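PDB 4Z8A: RIM-binding protein, isoform F from Drosophila melanogaster, which probably acts as a scaffold of synaptic active zones, its third SH3 domain, the part crystallised here, binding a peptide derived from the calcium channel Cacophony. Local coordinates for residues A17-P23 against E36-G42; E43-Y48 against G59-R65. All blocks are in the same frame, centred on the assembly; numbering follows the deposited sequence. Where two conformers were deposited one is given.

Contact 1. Residues A17-P23 against E36-G42; sequences ALYDYDP and ELCFKTG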
loop_
_atom_site.group_PDB
_atom_site.type_symbol
_atom_site.label_atom_id
_atom_site.label_comp_id
_atom_site.label_asym_id
_atom_site.label_seq_id
_atom_site.Cartn_x
_atom_site.Cartn_y
_atom_site.Cartn_z
ATOM N N ALA A 17 -6.214 5.659 2.854
ATOM C CA ALA A 17 -6.819 4.330 2.878
ATOM C C ALA A 17 -8.311 4.438 2.668
ATOM O O ALA A 17 -8.976 5.170 3.377
ATOM C CB ALA A 17 -6.512 3.622 4.221
ATOM N N LEU A 18 -8.829 3.703 1.677
ATOM C CA LEU A 18 -10.250 3.725 1.350
ATOM C C LEU A 18 -11.036 2.566 1.944
ATOM O O LEU A 18 -12.275 2.579 1.950
ATOM C CB LEU A 18 -10.431 3.718 -0.182
ATOM C CG LEU A 18 -9.903 4.991 -0.853
ATOM C CD1 LEU A 18 -10.076 4.894 -2.371
ATOM C CD2 LEU A 18 -10.633 6.237 -0.328
ATOM N N TYR A 19 -10.311 1.568 2.454
ATOM C CA TYR A 19 -10.907 0.352 2.995
ATOM C C TYR A 19 -10.066 -0.148 4.158
ATOM O O TYR A 19 -8.843 0.048 4.152
ATOM C CB TYR A 19 -10.980 -0.746 1.918
ATOM C CG TYR A 19 -11.775 -0.309 0.716
ATOM C CD1 TYR A 19 -13.163 -0.457 0.684
ATOM C CD2 TYR A 19 -11.154 0.288 -0.371
ATOM C CE1 TYR A 19 -13.921 -0.024 -0.432
ATOM C CE2 TYR A 19 -11.900 0.722 -1.474
ATOM C CZ TYR A 19 -13.272 0.553 -1.497
ATOM O OH TYR A 19 -13.973 0.995 -2.607
ATOM N N ASP A 20 -10.707 -0.811 5.122
ATOM C CA ASP A 20 -9.960 -1.400 6.245
ATOM C C ASP A 20 -9.093 -2.527 5.737
ATOM O O ASP A 20 -9.547 -3.295 4.882
ATOM C CB ASP A 20 -10.893 -1.953 7.305
ATOM C CG ASP A 20 -11.708 -0.886 7.987
ATOM O OD1 ASP A 20 -11.433 0.314 7.804
ATOM O OD2 ASP A 20 -12.645 -1.258 8.711
ATOM N N TYR A 21 -7.875 -2.664 6.277
ATOM C CA TYR A 21 -7.031 -3.812 5.954
ATOM C C TYR A 21 -6.341 -4.415 7.168
ATOM O O TYR A 21 -5.491 -3.783 7.781
ATOM C CB TYR A 21 -5.959 -3.431 4.933
ATOM C CG TYR A 21 -5.172 -4.598 4.367
ATOM C CD1 TYR A 21 -5.780 -5.515 3.507
ATOM C CD2 TYR A 21 -3.813 -4.747 4.630
ATOM C CE1 TYR A 21 -5.071 -6.573 2.959
ATOM C CE2 TYR A 21 -3.082 -5.801 4.065
ATOM C CZ TYR A 21 -3.722 -6.710 3.242
ATOM O OH TYR A 21 -3.040 -7.744 2.677
ATOM N N ASP A 22 -6.724 -5.646 7.486
ATOM C CA ASP A 22 -6.020 -6.468 8.464
ATOM C C ASP A 22 -5.472 -7.676 7.721
ATOM O O ASP A 22 -6.234 -8.509 7.237
ATOM C CB ASP A 22 -6.965 -6.879 9.591
ATOM C CG ASP A 22 -6.261 -7.648 10.702
ATOM O OD1 ASP A 22 -5.086 -8.035 10.523
ATOM O OD2 ASP A 22 -6.889 -7.858 11.757
ATOM N N PRO A 23 -4.150 -7.762 7.601
ATOM C CA PRO A 23 -3.528 -8.826 6.812
ATOM C C PRO A 23 -3.997 -10.204 7.258
ATOM O O PRO A 23 -4.119 -11.076 6.413
ATOM C CB PRO A 23 -2.030 -8.636 7.076
ATOM C CG PRO A 23 -1.901 -7.194 7.496
ATOM C CD PRO A 23 -3.164 -6.827 8.174
ATOM N N GLU A 36 3.372 -7.021 6.346
ATOM C CA GLU A 36 2.308 -6.091 5.918
ATOM C C GLU A 36 1.776 -5.241 7.077
ATOM O O GLU A 36 1.821 -5.633 8.243
ATOM C CB GLU A 36 1.162 -6.864 5.237
ATOM C CG GLU A 36 1.629 -7.569 3.982
ATOM C CD GLU A 36 0.545 -8.387 3.285
ATOM O OE1 GLU A 36 -0.634 -8.258 3.649
ATOM O OE2 GLU A 36 0.913 -9.180 2.400
ATOM N N LEU A 37 1.306 -4.051 6.729
ATOM C CA LEU A 37 0.816 -3.072 7.683
ATOM C C LEU A 37 -0.712 -3.145 7.807
ATOM O O LEU A 37 -1.411 -3.336 6.804
ATOM C CB LEU A 37 1.273 -1.678 7.227
ATOM C CG LEU A 37 1.166 -0.432 8.094
ATOM C CD1 LEU A 37 1.914 -0.636 9.384
ATOM C CD2 LEU A 37 1.771 0.737 7.320
ATOM N N CYS A 38 -1.211 -3.044 9.040
ATOM C CA CYS A 38 -2.641 -2.952 9.305
ATOM C C CYS A 38 -3.115 -1.488 9.249
ATOM O O CYS A 38 -2.411 -0.603 9.709
ATOM C CB CYS A 38 -2.931 -3.558 10.679
ATOM S SG CYS A 38 -4.653 -3.768 11.093
ATOM N N PHE A 39 -4.307 -1.231 8.701
ATOM C CA PHE A 39 -4.822 0.141 8.719
ATOM C C PHE A 39 -6.336 0.188 8.562
ATOM O O PHE A 39 -6.964 -0.824 8.242
ATOM C CB PHE A 39 -4.156 1.000 7.626
ATOM C CG PHE A 39 -4.236 0.406 6.235
ATOM C CD1 PHE A 39 -5.337 0.628 5.435
ATOM C CD2 PHE A 39 -3.203 -0.381 5.744
ATOM C CE1 PHE A 39 -5.403 0.097 4.169
ATOM C CE2 PHE A 39 -3.256 -0.907 4.493
ATOM C CZ PHE A 39 -4.370 -0.671 3.693
ATOM N N LYS A 40 -6.903 1.373 8.794
ATOM C CA LYS A 40 -8.350 1.584 8.729
ATOM C C LYS A 40 -8.711 2.658 7.716
ATOM O O LYS A 40 -7.932 3.570 7.438
ATOM C CB LYS A 40 -8.900 1.966 10.107
ATOM C CG LYS A 40 -8.706 0.876 11.180
ATOM C CD LYS A 40 -9.655 -0.296 10.974
ATOM C CE LYS A 40 -9.569 -1.285 12.139
ATOM N NZ LYS A 40 -10.649 -2.302 12.095
ATOM N N THR A 41 -9.910 2.548 7.167
ATOM C CA THR A 41 -10.419 3.561 6.249
ATOM C C THR A 41 -10.214 4.983 6.784
ATOM O O THR A 41 -10.509 5.247 7.940
ATOM C CB THR A 41 -11.901 3.339 6.021
ATOM O OG1 THR A 41 -12.097 2.030 5.481
ATOM C CG2 THR A 41 -12.501 4.403 5.057
ATOM N N GLY A 42 -9.721 5.886 5.945
ATOM C CA GLY A 42 -9.546 7.276 6.379
ATOM C C GLY A 42 -8.166 7.580 6.941
ATOM O O GLY A 42 -7.792 8.751 7.046
#

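Contact 2. Residues E43-Y48 against G59-R65; sequences EIILVY and GELDGVR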
loop_
_atom_site.group_PDB
_atom_site.type_symbol
_atom_site.label_atom_id
_atom_site.label_comp_id
_atom_site.label_asym_id
_atom_site.label_seq_id
_atom_site.Cartn_x
_atom_site.Cartn_y
_atom_site.Cartn_z
ATOM N N GLU A 43 -7.395 6.545 7.307
ATOM C CA GLU A 43 -6.032 6.805 7.770
ATOM C C GLU A 43 -5.149 7.118 6.586
ATOM O O GLU A 43 -5.391 6.633 5.493
ATOM C CB GLU A 43 -5.447 5.610 8.537
ATOM C CG GLU A 43 -6.197 5.305 9.800
ATOM C CD GLU A 43 -5.441 4.360 10.693
ATOM O OE1 GLU A 43 -5.454 3.155 10.424
ATOM O OE2 GLU A 43 -4.817 4.835 11.657
ATOM N N ILE A 44 -4.116 7.911 6.812
ATOM C CA ILE A 44 -3.204 8.253 5.730
ATOM C C ILE A 44 -1.835 7.603 5.927
ATOM O O ILE A 44 -1.222 7.703 6.981
ATOM C CB ILE A 44 -3.060 9.781 5.586
ATOM C CG1 ILE A 44 -4.415 10.368 5.197
ATOM C CG2 ILE A 44 -2.025 10.120 4.531
ATOM C CD1 ILE A 44 -4.407 11.871 5.028
ATOM N N ILE A 45 -1.391 6.922 4.874
ATOM C CA ILE A 45 -0.134 6.180 4.853
ATOM C C ILE A 45 0.925 6.982 4.126
ATOM O O ILE A 45 0.679 7.452 3.026
ATOM C CB ILE A 45 -0.287 4.819 4.121
ATOM C CG1 ILE A 45 -1.581 4.105 4.543
ATOM C CG2 ILE A 45 0.976 3.954 4.274
ATOM C CD1 ILE A 45 -1.661 3.737 5.989
ATOM N N LEU A 46 2.096 7.154 4.736
ATOM C CA LEU A 46 3.222 7.733 3.995
ATOM C C LEU A 46 3.885 6.628 3.194
ATOM O O LEU A 46 4.326 5.633 3.768
ATOM C CB LEU A 46 4.248 8.381 4.934
ATOM C CG LEU A 46 3.836 9.700 5.586
ATOM C CD1 LEU A 46 4.812 10.071 6.683
ATOM C CD2 LEU A 46 3.768 10.808 4.541
ATOM N N VAL A 47 3.976 6.809 1.880
ATOM C CA VAL A 47 4.481 5.779 0.985
ATOM C C VAL A 47 5.845 6.191 0.418
ATOM O O VAL A 47 6.013 7.302 -0.061
ATOM C CB VAL A 47 3.466 5.526 -0.153
ATOM C CG1 VAL A 47 4.109 4.778 -1.278
ATOM C CG2 VAL A 47 2.233 4.802 0.408
ATOM N N TYR A 48 6.821 5.292 0.494
ATOM C CA TYR A 48 8.190 5.585 0.084
ATOM C C TYR A 48 8.545 4.892 -1.221
ATOM O O TYR A 48 8.543 3.679 -1.287
ATOM C CB TYR A 48 9.169 5.138 1.186
ATOM C CG TYR A 48 8.867 5.833 2.483
ATOM C CD1 TYR A 48 7.919 5.339 3.371
ATOM C CD2 TYR A 48 9.484 7.025 2.792
ATOM C CE1 TYR A 48 7.615 6.019 4.526
ATOM C CE2 TYR A 48 9.197 7.693 3.942
ATOM C CZ TYR A 48 8.271 7.201 4.798
ATOM O OH TYR A 48 8.018 7.920 5.933
ATOM N N GLY A 59 5.127 1.399 3.329
ATOM C CA GLY A 59 4.425 2.485 3.983
ATOM C C GLY A 59 4.769 2.643 5.455
ATOM O O GLY A 59 5.330 1.746 6.078
ATOM N N GLU A 60 4.408 3.798 5.997
ATOM C CA GLU A 60 4.532 4.079 7.432
ATOM C C GLU A 60 3.204 4.551 7.959
ATOM O O GLU A 60 2.495 5.307 7.274
ATOM C CB GLU A 60 5.586 5.149 7.695
ATOM C CG GLU A 60 5.883 5.389 9.180
ATOM C CD GLU A 60 4.938 6.362 9.867
ATOM O OE1 GLU A 60 4.159 7.075 9.174
ATOM O OE2 GLU A 60 4.988 6.422 11.118
ATOM N N LEU A 61 2.865 4.127 9.169
ATOM C CA LEU A 61 1.635 4.594 9.803
ATOM C C LEU A 61 1.762 4.478 11.311
ATOM O O LEU A 61 1.983 3.395 11.840
ATOM C CB LEU A 61 0.418 3.801 9.297
ATOM C CG LEU A 61 -0.900 4.033 10.045
ATOM C CD1 LEU A 61 -1.382 5.494 9.926
ATOM C CD2 LEU A 61 -2.004 3.067 9.546
ATOM N N ASP A 62 1.635 5.611 11.986
ATOM C CA ASP A 62 1.716 5.680 13.452
ATOM C C ASP A 62 2.889 4.883 14.047
ATOM O O ASP A 62 2.714 4.097 14.985
ATOM C CB ASP A 62 0.402 5.211 14.082
ATOM C CG ASP A 62 -0.752 6.189 13.827
ATOM O OD1 ASP A 62 -0.514 7.423 13.846
ATOM O OD2 ASP A 62 -1.890 5.724 13.621
ATOM N N GLY A 63 4.080 5.086 13.502
ATOM C CA GLY A 63 5.279 4.515 14.087
ATOM C C GLY A 63 5.629 3.117 13.610
ATOM O O GLY A 63 6.671 2.585 13.970
ATOM N N VAL A 64 4.756 2.522 12.804
ATOM C CA VAL A 64 4.965 1.176 12.255
ATOM C C VAL A 64 5.173 1.248 10.741
ATOM O O VAL A 64 4.491 2.016 10.072
ATOM C CB VAL A 64 3.765 0.262 12.545
ATOM C CG1 VAL A 64 4.093 -1.176 12.205
ATOM C CG2 VAL A 64 3.324 0.379 13.999
ATOM N N ARG A 65 6.123 0.474 10.216
ATOM C CA ARG A 65 6.388 0.413 8.780
ATOM C C ARG A 65 6.086 -0.974 8.220
ATOM O O ARG A 65 6.298 -1.975 8.894
ATOM C CB ARG A 65 7.839 0.795 8.494
ATOM C CG ARG A 65 8.119 2.219 8.882
ATOM C CD ARG A 65 9.566 2.599 8.767
ATOM N NE ARG A 65 9.771 3.871 9.456
ATOM C CZ ARG A 65 9.701 5.062 8.869
ATOM N NH1 ARG A 65 9.443 5.159 7.568
ATOM N NH2 ARG A 65 9.892 6.157 9.586
#

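Contact 1. Residues A17-P23 against E36-G42
Tyr21 and Phe39 pair across the two arms of the RT loop of this SH3 domain, the first arm carrying the ALYDY sequence. A single antiparallel bridge ties the backbones, Tyr21 N giving to Phe39 O at 2.8 Å and Phe39 N to Tyr21 O at 3.0 Å. The tight part lies on the ring side of this bridge. Phe39 holds CG between its own backbone N and carbonyl carbon (chi1 53°), which tucks the ring against the first arm: Ala17 CB comes within 3.4 Å of Phe39 CD1, and Tyr21 CB sits over one ring face. Phe72 packs on both aromatics. With CG anti to the backbone N (chi1 -171°), the Tyr21 ring runs out to Glu36, and Tyr21 OH donates to Glu36 OE1 at 2.6 Å from the syn side. Ser27 also bonds that oxygen, while Glu36 OE2 makes a salt bridge to a basic side chain of the bound peptide. A phenylalanine in place of Tyr21 would probably cost Glu36 OE1 one of these partners and leave the carboxylate less firmly fixed. The solvent side is looser: Cys38 and Lys40 are exposed, each in two conformers, and Lys40 NZ stays 4.1 Å from Asp20 OD2, beyond a salt bridge. Asp20 itself is held, since its OD1 takes Thr41 N nearly head-on at 2.8 Å and Thr41 OG1 from above the carboxylate plane at 3.0 Å.

Contact 2. Residues E43-Y48 against G59-R65
Leu46 and Glu60 form the hydrogen-bonded pair of an antiparallel hairpin between strands 44-48 and 56-61, whose short segments here run at 147° to each other. Leu46 N gives to Glu60 O at 3.2 Å, and Glu60 N returns a bond to Leu46 O at 2.9 Å. One step on, the non-hydrogen-bonded pair Val47 and Gly59 brings the two CA atoms to 4.5 Å. Past Leu61 the chain reverses through a type I' turn, the distal loop of the SH3 fold, and enters strand 64-69.

On the face with Leu46, Glu60 swings CG away from its backbone N (chi1 -174°) and folds at chi2 (-85°), sending the carboxylate back toward the turn, where OE2 accepts Gly63 N at 2.9 Å from above the carboxylate plane. Glu60 CB meets the edge of the Tyr48 ring, 3.9 Å from CE1, while Glu60 CG lies over the centre of the Arg65 guanidinium. That guanidinium turns an edge to the tyrosine, Arg65 NH1 standing 3.5 Å from Tyr48 OH. The apolar part is carried by Ile45 CD1, 3.6 Å from Leu61 CD2, and Ile45 CG2, in this conformer, lies where a side chain on Gly59 would go. Leu61 also packs on Leu37 and Phe39, and its CD2 touches Glu43 OE1, an oxygen bonded to the backbone N of Lys40. Beside it, Glu43 OE2 and Asp62 OD2 are 3.6 Å apart.

The chemistry is therefore divided: Ile45 and Leu61 close an apolar side, Glu60 ties the distal turn through the Gly63 N-H and lays its aliphatic stem against the Arg65 guanidinium, and the carboxylates of Glu43 and Asp62 are likely to repel each other, a cost that the Lys40 N-H on Glu43 probably offsets in part.

In the fold
Contacts 1 and 2 follow each other along the chain, contact 1 ending at Gly42 just where contact 2 begins at Glu43, and their centres are 11 Å apart. Contact 1 closes the RT loop and reaches the bound peptide; contact 2 belongs to the sheet, on the strand pair that leads into the distal turn. Both are partly buried, and they share a hydrophobic boundary: Phe39 packs on Leu61, and Leu37 on Val64. Ala17 N and Glu43 O probably add a hydrogen bond between them. Contact 1 relies on side-chain acceptors and aromatic packing around one backbone bridge and a further main-chain bond at the base of the loop, whereas contact 2 rests on regular strand pairing, with its charged groups toward the surface.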